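PDB 5BUD: decapping nuclease RAI1 from Candida albicans, which removes the NAD cap from the 5' end of certain RNAs with the help of divalent metal ions, and binds and stimulates the exoribonuclease RAT1. Local coordinates for residues S98-F103 and D334-T339; L123-F128 and F360-T365. One frame throughout, in Å; residues are numbered along the deposited sequence.

Contact 1 of 2, residues S98-F103 and D334-T339; sequences SDIITF and DWLNTT
D99 and I100 meet N337 and L336 in a small helix-on-sheet contact, where the start of the strand 100-103 and the residue just before it lie against the last turns of the helix 322-339. Just 132 Å² is buried, in one touch of an amide oxygen on an aliphatic carbon and one between methyls. In the first, OD1 of N337 lies 3.3 Å from CB of D99, a van der Waals approach. The planes of the D99 carboxylate and the N337 amide are 48° apart, and the closest oxygens, OD2 of D99 and OD1 of N337 at 3.7 Å, are both acceptors. Each group finds its polar partner beyond the contact: the carboxylate offers OD1 of D99 as acceptor to the backbone N-H of K218, and the amide offers OD1 of N337 to the ammonium of K342. With CB of N337 already directed at the strand and CG anti to the backbone N (chi1 -165°), the amide extends to D99.

Deeper in, CD1 of I100 faces CD1 of L336 at 4.4 Å, a loose end-to-end meeting of methyls. Branched aliphatics fit this buried place, and both also touch I134 on the strand 131-136, so the three form one apolar patch. Beside it, the hydroxyl of S98 bridges over D99 to hydrogen-bond O of I100 (OG to O, 2.7 Å) from above the carbonyl plane. A mixed sheet flanked by helices in this way is the build of the PD-(D/E)XK nuclease fold.

Contact 2 of 2, residues L123-F128 and F360-T365; sequences LYVVPF and FTLSET
The side chains of Y124 and T365 cross at about a right angle, and the methyl of the threonine comes in obliquely to the tyrosine ring. CG2 of T365 lies 4.0 Å from CD1 of Y124 and is almost as near to CE1. The rotation of T365 decides which branch meets the ring: its hydroxyl stands between the backbone N and the carbonyl carbon (chi1 66°), which turns the methyl to the tyrosine and the oxygen to a weak hydrogen bond with the main-chain O of S348. Threonine thus serves both needs just after the strand 359-364, giving the ring a methyl and the neighbouring backbone a hydroxyl. Y124 is covered further by T369 and T365 by N370, both on the helix 367-377.

These two strands are not bonded neighbours. Within this PD-(D/E)XK nuclease the strands 131-136, 121-128, 349-354 and 359-364 pair antiparallel in succession, V125 bonding to the backbone of Y349, so the contact spans the strand 349-354. Nearest CA atoms are correspondingly far apart, 8.4 Å from Y124 to T365 and 8.8 Å from V125 to L362, and reach must come from side chains.

Y124 and V125, consecutive in their strand, project on opposite sides, so the second touch falls on the other face and brings two aliphatic side chains together. V125 directs its CB at the other strand, and its CG2 lies 4.2 Å from CD1 of L362. The leucine leaves its backbone less directly, and it is the far end of its side chain that bends in to close the distance. A beta-branched valine and a flexible leucine suit this buried face. L362 also rests on L351 of the intervening strand, while V125 packs against L132 of the strand 131-136.

Contacts 1 and 2 lie with their centres 11 Å apart, on the same side of the chain's centre and away from the manganese site. Their segments alternate along the sequence: 98-103, 123-128, 334-339, then 360-365, so two early strands each meet a late element. The helix 322-339 joins the two contacts directly: the indole of W335 packs on the ring of F360 (CZ3 to CE2, 3.7 Å), and L336 and T339 both reach L362. The side chains of W335, L336 and T339 thus form a continuous run of packing onto F360 and L362. Both contacts bring residues from the last 60 or so of the chain against strands more than 200 residues earlier.

Contact 1 of 2, residues S98-F103 and D334-T339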
# COMPACT_ATOMS: atom_id res chain seq x y z
N SER A 98 11.07 -8.20 14.86
CA SER A 98 11.28 -7.66 13.51
C SER A 98 12.45 -6.71 13.57
O SER A 98 12.80 -6.19 14.66
CB SER A 98 10.02 -6.92 13.03
OG SER A 98 10.15 -6.37 11.73
N ASP A 99 13.01 -6.44 12.40
CA ASP A 99 14.04 -5.41 12.25
C ASP A 99 13.46 -4.06 11.88
O ASP A 99 13.95 -3.00 12.34
CB ASP A 99 15.04 -5.85 11.22
CG ASP A 99 15.72 -7.14 11.63
OD1 ASP A 99 15.71 -8.10 10.86
OD2 ASP A 99 16.23 -7.19 12.77
N ILE A 100 12.42 -4.10 11.05
CA ILE A 100 11.79 -2.90 10.50
C ILE A 100 10.28 -2.94 10.76
O ILE A 100 9.66 -3.98 10.62
CB ILE A 100 12.09 -2.82 8.99
CG1 ILE A 100 13.58 -2.61 8.78
CG2 ILE A 100 11.31 -1.68 8.34
CD1 ILE A 100 13.99 -2.54 7.31
N ILE A 101 9.69 -1.82 11.17
CA ILE A 101 8.26 -1.72 11.25
C ILE A 101 7.83 -0.54 10.43
O ILE A 101 8.29 0.58 10.67
CB ILE A 101 7.79 -1.59 12.70
CG1 ILE A 101 8.09 -2.89 13.46
CG2 ILE A 101 6.30 -1.24 12.79
CD1 ILE A 101 7.86 -2.74 14.96
N THR A 102 6.94 -0.76 9.46
CA THR A 102 6.58 0.29 8.53
C THR A 102 5.26 0.05 7.83
O THR A 102 4.55 -0.90 8.13
CB THR A 102 7.74 0.57 7.51
OG1 THR A 102 7.53 1.82 6.81
CG2 THR A 102 7.92 -0.54 6.57
N PHE A 103 4.89 0.96 6.95
CA PHE A 103 3.69 0.75 6.13
C PHE A 103 4.11 0.14 4.78
O PHE A 103 5.17 0.44 4.22
CB PHE A 103 2.95 2.06 5.94
CG PHE A 103 2.33 2.58 7.20
CD1 PHE A 103 3.03 3.41 8.05
CD2 PHE A 103 1.02 2.24 7.52
CE1 PHE A 103 2.44 3.91 9.21
CE2 PHE A 103 0.43 2.72 8.69
CZ PHE A 103 1.15 3.55 9.53
N ASP A 334 18.68 -4.90 3.51
CA ASP A 334 19.92 -5.31 4.13
C ASP A 334 20.83 -4.11 4.48
O ASP A 334 21.44 -4.08 5.54
CB ASP A 334 20.68 -6.30 3.25
CG ASP A 334 21.89 -6.87 3.97
OD1 ASP A 334 21.72 -7.75 4.85
OD2 ASP A 334 23.00 -6.40 3.69
N TRP A 335 20.90 -3.11 3.60
CA TRP A 335 21.71 -1.90 3.84
C TRP A 335 21.15 -1.16 5.06
O TRP A 335 21.89 -0.87 6.02
CB TRP A 335 21.73 -1.04 2.57
CG TRP A 335 22.46 0.27 2.64
CD1 TRP A 335 23.81 0.47 2.73
CD2 TRP A 335 21.86 1.56 2.53
NE1 TRP A 335 24.08 1.81 2.70
CE2 TRP A 335 22.90 2.51 2.59
CE3 TRP A 335 20.55 2.02 2.39
CZ2 TRP A 335 22.67 3.89 2.52
CZ3 TRP A 335 20.31 3.40 2.33
CH2 TRP A 335 21.37 4.31 2.39
N LEU A 336 19.85 -0.93 5.09
CA LEU A 336 19.24 -0.31 6.27
C LEU A 336 19.52 -1.11 7.55
O LEU A 336 19.77 -0.54 8.61
CB LEU A 336 17.73 -0.15 6.09
CG LEU A 336 17.26 0.80 5.01
CD1 LEU A 336 15.75 0.64 4.81
CD2 LEU A 336 17.62 2.24 5.37
N ASN A 337 19.47 -2.43 7.44
CA ASN A 337 19.59 -3.32 8.59
C ASN A 337 21.01 -3.42 9.16
O ASN A 337 21.16 -3.84 10.30
CB ASN A 337 19.08 -4.72 8.25
CG ASN A 337 18.83 -5.57 9.49
OD1 ASN A 337 18.15 -5.14 10.43
ND2 ASN A 337 19.42 -6.75 9.51
N THR A 338 22.03 -3.07 8.39
CA THR A 338 23.43 -3.18 8.85
C THR A 338 24.12 -1.82 9.00
O THR A 338 25.23 -1.74 9.53
CB THR A 338 24.24 -4.08 7.90
OG1 THR A 338 24.16 -3.57 6.58
CG2 THR A 338 23.68 -5.50 7.89
N THR A 339 23.47 -0.75 8.54
CA THR A 339 24.06 0.57 8.49
C THR A 339 23.65 1.39 9.70
O THR A 339 24.47 2.11 10.23
CB THR A 339 23.62 1.31 7.19
OG1 THR A 339 24.40 0.84 6.09
CG2 THR A 339 23.79 2.83 7.29

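Contact 2 of 2, residues L123-F128 and F360-T365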
# COMPACT_ATOMS: atom_id res chain seq x y z
N LEU A 123 11.65 9.65 3.32
CA LEU A 123 11.20 8.94 4.51
C LEU A 123 12.02 9.37 5.74
O LEU A 123 13.08 9.98 5.61
CB LEU A 123 11.40 7.44 4.32
CG LEU A 123 10.88 6.90 2.99
CD1 LEU A 123 11.35 5.46 2.77
CD2 LEU A 123 9.37 7.04 2.93
N TYR A 124 11.51 9.04 6.91
CA TYR A 124 12.20 9.21 8.18
C TYR A 124 12.40 7.83 8.77
O TYR A 124 11.49 7.00 8.72
CB TYR A 124 11.34 10.09 9.11
CG TYR A 124 11.33 11.56 8.79
CD1 TYR A 124 12.52 12.31 8.74
CD2 TYR A 124 10.13 12.24 8.58
CE1 TYR A 124 12.49 13.68 8.47
CE2 TYR A 124 10.10 13.59 8.32
CZ TYR A 124 11.26 14.31 8.28
OH TYR A 124 11.14 15.65 8.02
N VAL A 125 13.61 7.56 9.27
CA VAL A 125 13.96 6.33 9.98
C VAL A 125 14.31 6.65 11.45
O VAL A 125 15.23 7.43 11.74
CB VAL A 125 15.20 5.69 9.36
CG1 VAL A 125 15.50 4.37 10.02
CG2 VAL A 125 15.01 5.50 7.87
N VAL A 126 13.61 5.99 12.36
CA VAL A 126 13.73 6.27 13.79
C VAL A 126 14.03 4.95 14.50
O VAL A 126 13.17 4.09 14.57
CB VAL A 126 12.45 6.93 14.35
CG1 VAL A 126 12.57 7.16 15.85
CG2 VAL A 126 12.14 8.23 13.62
N PRO A 127 15.26 4.78 15.00
CA PRO A 127 15.58 3.58 15.77
C PRO A 127 15.01 3.66 17.18
O PRO A 127 15.13 4.72 17.85
CB PRO A 127 17.11 3.58 15.83
CG PRO A 127 17.57 4.61 14.86
CD PRO A 127 16.46 5.61 14.75
N PHE A 128 14.41 2.56 17.63
CA PHE A 128 13.83 2.51 18.97
C PHE A 128 13.60 1.07 19.41
O PHE A 128 13.03 0.26 18.68
CB PHE A 128 12.51 3.31 19.05
CG PHE A 128 11.85 3.22 20.39
CD1 PHE A 128 10.73 2.43 20.58
CD2 PHE A 128 12.39 3.86 21.49
CE1 PHE A 128 10.14 2.31 21.82
CE2 PHE A 128 11.81 3.74 22.74
CZ PHE A 128 10.69 2.95 22.91
N PHE A 360 20.58 7.57 -3.51
CA PHE A 360 19.79 6.91 -2.50
C PHE A 360 20.61 7.01 -1.21
O PHE A 360 21.63 6.36 -1.09
CB PHE A 360 19.56 5.45 -2.89
CG PHE A 360 18.45 4.79 -2.14
CD1 PHE A 360 17.13 4.92 -2.56
CD2 PHE A 360 18.72 4.05 -0.99
CE1 PHE A 360 16.09 4.32 -1.86
CE2 PHE A 360 17.68 3.46 -0.28
CZ PHE A 360 16.37 3.59 -0.72
N THR A 361 20.16 7.86 -0.27
CA THR A 361 20.97 8.27 0.85
C THR A 361 20.27 8.30 2.21
O THR A 361 19.08 8.53 2.33
CB THR A 361 21.54 9.70 0.63
OG1 THR A 361 20.47 10.65 0.67
CG2 THR A 361 22.27 9.78 -0.71
N LEU A 362 21.09 8.14 3.24
CA LEU A 362 20.68 8.18 4.61
C LEU A 362 21.50 9.29 5.27
O LEU A 362 22.73 9.27 5.24
CB LEU A 362 21.03 6.84 5.22
CG LEU A 362 20.19 6.10 6.25
CD1 LEU A 362 18.71 6.25 6.02
CD2 LEU A 362 20.64 4.64 6.24
N SER A 363 20.83 10.29 5.84
CA SER A 363 21.53 11.35 6.55
C SER A 363 20.82 11.64 7.87
O SER A 363 19.61 11.41 8.00
CB SER A 363 21.63 12.61 5.68
OG SER A 363 20.37 13.03 5.18
N GLU A 364 21.56 12.14 8.84
CA GLU A 364 21.01 12.42 10.15
C GLU A 364 20.07 13.61 10.07
O GLU A 364 20.37 14.62 9.41
CB GLU A 364 22.15 12.72 11.12
CG GLU A 364 21.82 12.65 12.59
CD GLU A 364 23.05 12.99 13.44
OE1 GLU A 364 24.16 12.51 13.12
OE2 GLU A 364 22.89 13.75 14.41
N THR A 365 18.95 13.52 10.77
CA THR A 365 18.06 14.66 10.89
C THR A 365 18.61 15.69 11.89
O THR A 365 19.51 15.42 12.68
CB THR A 365 16.66 14.27 11.38
OG1 THR A 365 16.76 13.79 12.74
CG2 THR A 365 16.04 13.19 10.49